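Long-range contacts in DyP (Bjerkandera adusta, PDB 3MM3), which binds heme b and probably works as a dye-decolorizing peroxidase, reducing peroxide while oxidising dyes and related substrates: residues 173-178 and 327-332; 331-336 and 352-357. The protein carries 1 engineered substitution. One frame throughout, in Å; residues are numbered along the deposited sequence.

Contact 1. Residues 173-178 and 327-332; sequences ISQPSV and AMRSSI. With HEM (protoporphyrin IX containing Fe), chain B; CYN (cyanide ion), chain C.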
loop_
_atom_site.group_PDB
_atom_site.type_symbol
_atom_site.label_atom_id
_atom_site.label_comp_id
_atom_site.label_asym_id
_atom_site.label_seq_id
_atom_site.Cartn_x
_atom_site.Cartn_y
_atom_site.Cartn_z
ATOM N N ILE A 173 -0.589 7.192 -7.319
ATOM C CA ILE A 173 -0.588 8.592 -7.712
ATOM C C ILE A 173 -0.116 9.480 -6.565
ATOM O O ILE A 173 0.791 10.287 -6.738
ATOM C CB ILE A 173 -1.995 9.051 -8.174
ATOM C CG1 ILE A 173 -2.445 8.224 -9.386
ATOM C CG2 ILE A 173 -2.021 10.563 -8.451
ATOM C CD1 ILE A 173 -3.856 8.512 -9.845
ATOM N N SER A 174 -0.743 9.328 -5.402
ATOM C CA SER A 174 -0.526 10.236 -4.292
ATOM C C SER A 174 0.410 9.665 -3.234
ATOM O O SER A 174 0.101 8.672 -2.565
ATOM C CB SER A 174 -1.857 10.640 -3.668
ATOM O OG SER A 174 -1.617 11.581 -2.632
ATOM N N GLN A 175 1.557 10.311 -3.083
ATOM C CA GLN A 175 2.559 9.925 -2.093
ATOM C C GLN A 175 3.017 11.179 -1.366
ATOM O O GLN A 175 3.053 12.259 -1.974
ATOM C CB GLN A 175 3.772 9.282 -2.777
ATOM C CG GLN A 175 3.449 8.117 -3.711
ATOM C CD GLN A 175 3.274 6.775 -3.008
ATOM O OE1 GLN A 175 3.228 6.672 -1.772
ATOM N NE2 GLN A 175 3.151 5.734 -3.806
ATOM N N PRO A 176 3.374 11.060 -0.075
ATOM C CA PRO A 176 3.985 12.221 0.588
ATOM C C PRO A 176 5.381 12.492 0.038
ATOM O O PRO A 176 6.031 11.593 -0.486
ATOM C CB PRO A 176 4.067 11.779 2.056
ATOM C CG PRO A 176 4.197 10.268 1.979
ATOM C CD PRO A 176 3.350 9.860 0.795
ATOM N N SER A 177 5.827 13.740 0.154
ATOM C CA SER A 177 7.200 14.116 -0.156
ATOM C C SER A 177 7.909 14.404 1.169
ATOM O O SER A 177 7.383 15.141 1.998
ATOM C CB SER A 177 7.197 15.353 -1.054
ATOM O OG SER A 177 8.504 15.780 -1.387
ATOM N N VAL A 178 9.081 13.816 1.387
ATOM C CA VAL A 178 9.826 14.101 2.620
ATOM C C VAL A 178 10.915 15.127 2.375
ATOM O O VAL A 178 11.538 15.144 1.315
ATOM C CB VAL A 178 10.444 12.839 3.308
ATOM C CG1 VAL A 178 9.355 11.826 3.653
ATOM C CG2 VAL A 178 11.559 12.213 2.466
ATOM N N ALA A 327 1.956 8.030 4.706
ATOM C CA ALA A 327 2.796 6.852 4.523
ATOM C C ALA A 327 3.143 6.702 3.047
ATOM O O ALA A 327 2.413 7.179 2.188
ATOM C CB ALA A 327 2.073 5.612 5.029
ATOM N N MET A 328 4.244 6.011 2.765
ATOM C CA MET A 328 4.632 5.678 1.392
ATOM C C MET A 328 4.013 4.350 1.000
ATOM O O MET A 328 3.991 3.418 1.806
ATOM C CB MET A 328 6.147 5.557 1.269
ATOM C CG MET A 328 6.902 6.852 1.495
ATOM S SD MET A 328 6.658 8.058 0.178
ATOM C CE MET A 328 7.998 9.192 0.543
ATOM N N ARG A 329 3.526 4.244 -0.234
ATOM C CA ARG A 329 2.949 2.978 -0.708
ATOM C C ARG A 329 3.718 2.421 -1.889
ATOM O O ARG A 329 4.119 3.175 -2.778
ATOM C CB ARG A 329 1.481 3.158 -1.095
ATOM C CG ARG A 329 0.579 3.429 0.085
ATOM C CD ARG A 329 -0.843 3.817 -0.336
ATOM N NE ARG A 329 -0.790 5.004 -1.191
ATOM C CZ ARG A 329 -1.240 5.089 -2.443
ATOM N NH1 ARG A 329 -1.888 4.079 -3.025
ATOM N NH2 ARG A 329 -1.083 6.231 -3.103
ATOM N N SER A 330 3.903 1.101 -1.920
ATOM C CA SER A 330 4.609 0.484 -3.055
ATOM C C SER A 330 3.980 -0.856 -3.433
ATOM O O SER A 330 4.647 -1.892 -3.424
ATOM C CB SER A 330 6.120 0.350 -2.769
ATOM O OG SER A 330 6.866 0.090 -3.963
ATOM N N SER A 331 2.696 -0.818 -3.777
ATOM C CA SER A 331 1.931 -2.039 -4.057
ATOM C C SER A 331 2.020 -2.517 -5.503
ATOM O O SER A 331 2.429 -1.776 -6.396
ATOM C CB SER A 331 0.477 -1.834 -3.657
ATOM O OG SER A 331 0.403 -1.344 -2.326
ATOM N N ILE A 332 1.635 -3.768 -5.731
ATOM C CA ILE A 332 1.602 -4.324 -7.075
ATOM C C ILE A 332 0.461 -5.342 -7.179
ATOM O O ILE A 332 0.253 -6.140 -6.259
ATOM C CB ILE A 332 2.967 -4.953 -7.463
ATOM C CG1 ILE A 332 3.038 -5.212 -8.979
ATOM C CG2 ILE A 332 3.282 -6.181 -6.597
ATOM C CD1 ILE A 332 4.427 -5.572 -9.483
HETATM C CHA HEM B . -5.018 5.420 -2.902
HETATM C CHB HEM B . -6.766 1.204 -4.473
HETATM C CHC HEM B . -6.002 -0.736 -0.116
HETATM C CHD HEM B . -4.357 3.487 1.513
HETATM C C1A HEM B . -5.586 4.465 -3.697
HETATM C C2A HEM B . -6.009 4.652 -5.062
HETATM C C3A HEM B . -6.503 3.489 -5.492
HETATM C C4A HEM B . -6.384 2.528 -4.426
HETATM C CMA HEM B . -7.086 3.176 -6.880
HETATM C CAA HEM B . -5.931 5.990 -5.835
HETATM C CBA HEM B . -4.525 6.319 -6.346
HETATM C CGA HEM B . -3.806 7.320 -5.468
HETATM O O1A HEM B . -4.455 8.271 -4.986
HETATM O O2A HEM B . -2.590 7.200 -5.279
HETATM C C1B HEM B . -6.705 0.303 -3.441
HETATM C C2B HEM B . -7.051 -1.098 -3.518
HETATM C C3B HEM B . -6.831 -1.637 -2.315
HETATM C C4B HEM B . -6.324 -0.586 -1.447
HETATM C CMB HEM B . -7.596 -1.789 -4.783
HETATM C CAB HEM B . -7.039 -3.097 -1.870
HETATM C CBB HEM B . -6.985 -4.130 -2.719
HETATM C C1C HEM B . -5.547 0.252 0.720
HETATM C C2C HEM B . -5.322 0.111 2.145
HETATM C C3C HEM B . -4.874 1.301 2.600
HETATM C C4C HEM B . -4.809 2.199 1.474
HETATM C CMC HEM B . -5.545 -1.204 2.927
HETATM C CAC HEM B . -4.469 1.700 4.034
HETATM C CBC HEM B . -5.104 1.209 5.097
HETATM C C1D HEM B . -4.311 4.352 0.456
HETATM C C2D HEM B . -3.746 5.668 0.523
HETATM C C3D HEM B . -3.959 6.268 -0.831
HETATM C C4D HEM B . -4.638 5.259 -1.596
HETATM C CMD HEM B . -3.043 6.359 1.705
HETATM C CAD HEM B . -3.536 7.672 -1.257
HETATM C CBD HEM B . -4.577 8.645 -0.710
HETATM C CGD HEM B . -4.177 10.082 -0.946
HETATM O O1D HEM B . -5.025 10.862 -1.451
HETATM O O2D HEM B . -3.028 10.468 -0.629
HETATM N NA HEM B . -5.812 3.155 -3.348
HETATM N NB HEM B . -6.257 0.599 -2.159
HETATM N NC HEM B . -5.250 1.542 0.346
HETATM N ND HEM B . -4.824 4.120 -0.822
HETATM FE FE HEM B . -5.565 2.346 -1.483
HETATM C C CYN C . -3.722 1.657 -2.059
HETATM N N CYN C . -2.735 1.223 -2.456
HETATM O O HOH W 1 0.895 7.097 -0.100
#

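Contact 2. Residues 331-336 and 352-357; sequences SIPYGP and RGLLFV. With HEM (protoporphyrin IX containing Fe), chain B; CYN (cyanide ion), chain C.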
loop_
_atom_site.group_PDB
_atom_site.type_symbol
_atom_site.label_atom_id
_atom_site.label_comp_id
_atom_site.label_asym_id
_atom_site.label_seq_id
_atom_site.Cartn_x
_atom_site.Cartn_y
_atom_site.Cartn_z
ATOM N N SER A 331 2.696 -0.818 -3.777
ATOM C CA SER A 331 1.931 -2.039 -4.057
ATOM C C SER A 331 2.020 -2.517 -5.503
ATOM O O SER A 331 2.429 -1.776 -6.396
ATOM C CB SER A 331 0.477 -1.834 -3.657
ATOM O OG SER A 331 0.403 -1.344 -2.326
ATOM N N ILE A 332 1.635 -3.768 -5.731
ATOM C CA ILE A 332 1.602 -4.324 -7.075
ATOM C C ILE A 332 0.461 -5.342 -7.179
ATOM O O ILE A 332 0.253 -6.140 -6.259
ATOM C CB ILE A 332 2.967 -4.953 -7.463
ATOM C CG1 ILE A 332 3.038 -5.212 -8.979
ATOM C CG2 ILE A 332 3.282 -6.181 -6.597
ATOM C CD1 ILE A 332 4.427 -5.572 -9.483
ATOM N N PRO A 333 -0.289 -5.324 -8.297
ATOM C CA PRO A 333 -1.320 -6.330 -8.515
ATOM C C PRO A 333 -0.712 -7.718 -8.661
ATOM O O PRO A 333 0.473 -7.836 -8.991
ATOM C CB PRO A 333 -1.961 -5.895 -9.844
ATOM C CG PRO A 333 -1.690 -4.435 -9.928
ATOM C CD PRO A 333 -0.306 -4.295 -9.357
ATOM N N TYR A 334 -1.507 -8.753 -8.413
ATOM C CA TYR A 334 -1.097 -10.122 -8.733
ATOM C C TYR A 334 -2.245 -10.854 -9.391
ATOM O O TYR A 334 -3.414 -10.477 -9.224
ATOM C CB TYR A 334 -0.599 -10.879 -7.490
ATOM C CG TYR A 334 -1.700 -11.411 -6.593
ATOM C CD1 TYR A 334 -2.274 -12.656 -6.839
ATOM C CD2 TYR A 334 -2.168 -10.678 -5.507
ATOM C CE1 TYR A 334 -3.280 -13.154 -6.029
ATOM C CE2 TYR A 334 -3.169 -11.173 -4.688
ATOM C CZ TYR A 334 -3.728 -12.408 -4.955
ATOM O OH TYR A 334 -4.727 -12.873 -4.126
ATOM N N GLY A 335 -1.904 -11.909 -10.123
ATOM C CA GLY A 335 -2.892 -12.810 -10.682
ATOM C C GLY A 335 -3.250 -12.464 -12.107
ATOM O O GLY A 335 -2.914 -11.388 -12.601
ATOM N N PRO A 336 -3.957 -13.382 -12.775
ATOM C CA PRO A 336 -4.293 -13.210 -14.170
ATOM C C PRO A 336 -5.402 -12.188 -14.343
ATOM O O PRO A 336 -6.126 -11.878 -13.380
ATOM C CB PRO A 336 -4.783 -14.601 -14.581
ATOM C CG PRO A 336 -5.319 -15.198 -13.347
ATOM C CD PRO A 336 -4.450 -14.661 -12.234
ATOM N N ARG A 352 -6.708 -13.461 -7.806
ATOM C CA ARG A 352 -6.038 -12.232 -8.215
ATOM C C ARG A 352 -6.254 -11.197 -7.119
ATOM O O ARG A 352 -7.149 -11.338 -6.288
ATOM C CB ARG A 352 -6.592 -11.730 -9.557
ATOM C CG ARG A 352 -8.076 -11.359 -9.513
ATOM C CD ARG A 352 -8.595 -10.892 -10.865
ATOM N NE ARG A 352 -8.463 -11.929 -11.894
ATOM C CZ ARG A 352 -9.331 -12.917 -12.108
ATOM N NH1 ARG A 352 -10.441 -13.039 -11.380
ATOM N NH2 ARG A 352 -9.079 -13.792 -13.078
ATOM N N GLY A 353 -5.436 -10.155 -7.115
ATOM C CA GLY A 353 -5.567 -9.144 -6.071
ATOM C C GLY A 353 -4.428 -8.165 -6.034
ATOM O O GLY A 353 -3.883 -7.791 -7.077
ATOM N N LEU A 354 -4.069 -7.761 -4.821
ATOM C CA LEU A 354 -3.079 -6.717 -4.607
ATOM C C LEU A 354 -2.107 -7.160 -3.532
ATOM O O LEU A 354 -2.522 -7.613 -2.469
ATOM C CB LEU A 354 -3.742 -5.396 -4.184
ATOM C CG LEU A 354 -2.844 -4.148 -4.204
ATOM C CD1 LEU A 354 -2.419 -3.802 -5.645
ATOM C CD2 LEU A 354 -3.556 -2.971 -3.583
ATOM N N LEU A 355 -0.818 -7.043 -3.829
ATOM C CA LEU A 355 0.223 -7.197 -2.825
ATOM C C LEU A 355 0.537 -5.788 -2.349
ATOM O O LEU A 355 1.193 -5.007 -3.042
ATOM C CB LEU A 355 1.467 -7.895 -3.418
ATOM C CG LEU A 355 1.148 -9.233 -4.100
ATOM C CD1 LEU A 355 2.412 -9.815 -4.699
ATOM C CD2 LEU A 355 0.507 -10.238 -3.137
ATOM N N PHE A 356 0.020 -5.463 -1.171
ATOM C CA PHE A 356 -0.003 -4.098 -0.666
ATOM C C PHE A 356 1.147 -3.857 0.301
ATOM O O PHE A 356 1.414 -4.670 1.189
ATOM C CB PHE A 356 -1.360 -3.865 -0.009
ATOM C CG PHE A 356 -1.488 -2.566 0.731
ATOM C CD1 PHE A 356 -2.052 -1.452 0.115
ATOM C CD2 PHE A 356 -1.098 -2.473 2.072
ATOM C CE1 PHE A 356 -2.197 -0.248 0.819
ATOM C CE2 PHE A 356 -1.247 -1.283 2.784
ATOM C CZ PHE A 356 -1.807 -0.166 2.160
ATOM N N VAL A 357 1.801 -2.714 0.122
ATOM C CA VAL A 357 2.986 -2.363 0.886
ATOM C C VAL A 357 2.856 -0.907 1.312
ATOM O O VAL A 357 2.680 -0.021 0.474
ATOM C CB VAL A 357 4.252 -2.551 -0.002
ATOM C CG1 VAL A 357 5.487 -2.025 0.674
ATOM C CG2 VAL A 357 4.456 -4.018 -0.367
HETATM C CHA HEM B . -5.018 5.420 -2.902
HETATM C CHB HEM B . -6.766 1.204 -4.473
HETATM C CHC HEM B . -6.002 -0.736 -0.116
HETATM C CHD HEM B . -4.357 3.487 1.513
HETATM C C1A HEM B . -5.586 4.465 -3.697
HETATM C C2A HEM B . -6.009 4.652 -5.062
HETATM C C3A HEM B . -6.503 3.489 -5.492
HETATM C C4A HEM B . -6.384 2.528 -4.426
HETATM C CMA HEM B . -7.086 3.176 -6.880
HETATM C CAA HEM B . -5.931 5.990 -5.835
HETATM C CBA HEM B . -4.525 6.319 -6.346
HETATM C CGA HEM B . -3.806 7.320 -5.468
HETATM O O1A HEM B . -4.455 8.271 -4.986
HETATM O O2A HEM B . -2.590 7.200 -5.279
HETATM C C1B HEM B . -6.705 0.303 -3.441
HETATM C C2B HEM B . -7.051 -1.098 -3.518
HETATM C C3B HEM B . -6.831 -1.637 -2.315
HETATM C C4B HEM B . -6.324 -0.586 -1.447
HETATM C CMB HEM B . -7.596 -1.789 -4.783
HETATM C CAB HEM B . -7.039 -3.097 -1.870
HETATM C CBB HEM B . -6.985 -4.130 -2.719
HETATM C C1C HEM B . -5.547 0.252 0.720
HETATM C C2C HEM B . -5.322 0.111 2.145
HETATM C C3C HEM B . -4.874 1.301 2.600
HETATM C C4C HEM B . -4.809 2.199 1.474
HETATM C CMC HEM B . -5.545 -1.204 2.927
HETATM C CAC HEM B . -4.469 1.700 4.034
HETATM C CBC HEM B . -5.104 1.209 5.097
HETATM C C1D HEM B . -4.311 4.352 0.456
HETATM C C2D HEM B . -3.746 5.668 0.523
HETATM C C3D HEM B . -3.959 6.268 -0.831
HETATM C C4D HEM B . -4.638 5.259 -1.596
HETATM C CMD HEM B . -3.043 6.359 1.705
HETATM C CAD HEM B . -3.536 7.672 -1.257
HETATM C CBD HEM B . -4.577 8.645 -0.710
HETATM C CGD HEM B . -4.177 10.082 -0.946
HETATM O O1D HEM B . -5.025 10.862 -1.451
HETATM O O2D HEM B . -3.028 10.468 -0.629
HETATM N NA HEM B . -5.812 3.155 -3.348
HETATM N NB HEM B . -6.257 0.599 -2.159
HETATM N NC HEM B . -5.250 1.542 0.346
HETATM N ND HEM B . -4.824 4.120 -0.822
HETATM FE FE HEM B . -5.565 2.346 -1.483
HETATM C C CYN C . -3.722 1.657 -2.059
HETATM N N CYN C . -2.735 1.223 -2.456
#

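Contact 1. Residues 173-178 and 327-332
Arg329 reaches back from its strand to the loop at 173-176, where its NH2 donates to Ser174 O (2.8 Å) and to the haem propionate atom O2A, also at 2.8 Å. The Ser174 carbonyl lies in the plane of the guanidinium group, which spreads nearly parallel to the porphyrin with one face over HEM C3D. Its NH1 points to the cyanide, reaching CYN N at 3.0 Å, and a bend at chi3 (-58°) turns the group flat over the ring. Backbone N-H groups of Ile173 and Ser174 also grip O2A. An arginine suits this place because it lies between an anionic propionate and the iron-bound cyanide. An alanine here would lose these charged bonds and is likely to leave both the cyanide and the propionate with one partner fewer. Behind the guanidinium, the Gln175 amide grips one backbone edge of Arg329 with both its polar atoms: OE1 receives the N-H on a lone pair (2.9 Å), and NE2 donates to the O, also at 2.9 Å. A primary amide can serve the N-H and C=O of one residue in this way, as a neighbouring strand would. Water 1 accepts from Arg329 NE at 2.9 Å and bridges to Gln175 OE1 and Ala327 O. At the apolar end Met328 folds its thioether against Pro176, SD beside CG and CE close to Pro176 O at 3.3 Å; the packing thins only toward Val178, where CE stands 4.3 Å from CG1. Ile173, partly exposed, points its CB away from 327-332 and forms the less enclosed edge. Strand 177-178 turns to pair in parallel with 191-192, whereas strand 328-334 bonds to 353-360 as an outermost strand of its four-stranded antiparallel sheet.

Contact 2. Residues 331-336 and 352-357
Ile332 and Leu355 form a hydrogen-bonded antiparallel pair, Leu355 N to Ile332 O at 2.8 Å, and their branched side chains lie side by side on one face of the sheet. Pro333, lacking an N-H, falls opposite Leu354 in a non-hydrogen-bonded pair, where none is needed toward this neighbour. Tyr334 and Gly353 then pair through bonds in both directions. The Tyr334 side chain can be followed outward. Its CB lies beside Leu355 CG, and chi1 of 79° sets CG between the backbone N and carbonyl carbon, swinging the ring across the neighbouring strand. CG and CD1 pass Gly353 N, which lies over the ring centre; CD2 meets Gly353 C at 3.4 Å and, obliquely from across the ring plane, Leu355 CD2 at 3.6 Å. Further out, CE2 touches Gly353 CA, CE1 touches Arg352 CA, and CZ lies over Arg352 C at 3.5 Å, so the ring rests flat on the 352-353 peptide. Glycine suits position 353 because a CB would run into CE2. The tip, OH, passes Arg352 O and bonds to Asp351. At the ends of the pairing, side chains make the bonds: Ser331 OG accepts from Val357 N (3.1 Å), while Arg352 NE reaches Pro336 O at 2.8 Å, almost straight at 174° and in the guanidinium plane. Leu354 and Phe356 point to the haem, where Phe356 CE1 lies 3.4 Å from HEM C1C and the ring turns its edge to the cyanide. Glu342 of helix 340-345 adds a salt bridge to Arg352. Strand 353-360 is flanked by 328-334 and 216-225, whose His222 meets the Tyr334 ring, while Ile332 and Leu355 pack on strand 23-31 of the other sheet.

How the contacts relate
Strand 328-334 carries both contacts: contact 1 uses its start and contact 2 its end, with Ser331 and Ile332 common to both, and the two centres lie 16 Å apart. They join directly where Ser330 N comes 2.9 Å from Val357 O, probably a hydrogen bond. Between them they line the haem side that binds cyanide. Contact 1 supplies the charged part, Arg329, and contact 2 the aromatic part, Phe356, whose side chains approach to about 4 Å. The engineered Asn171 completes the cyanide pocket by bonding to both the cyanide and Arg329. His308, the protein's axial ligand to the iron, has its side chain about 6 Å from that of Phe356.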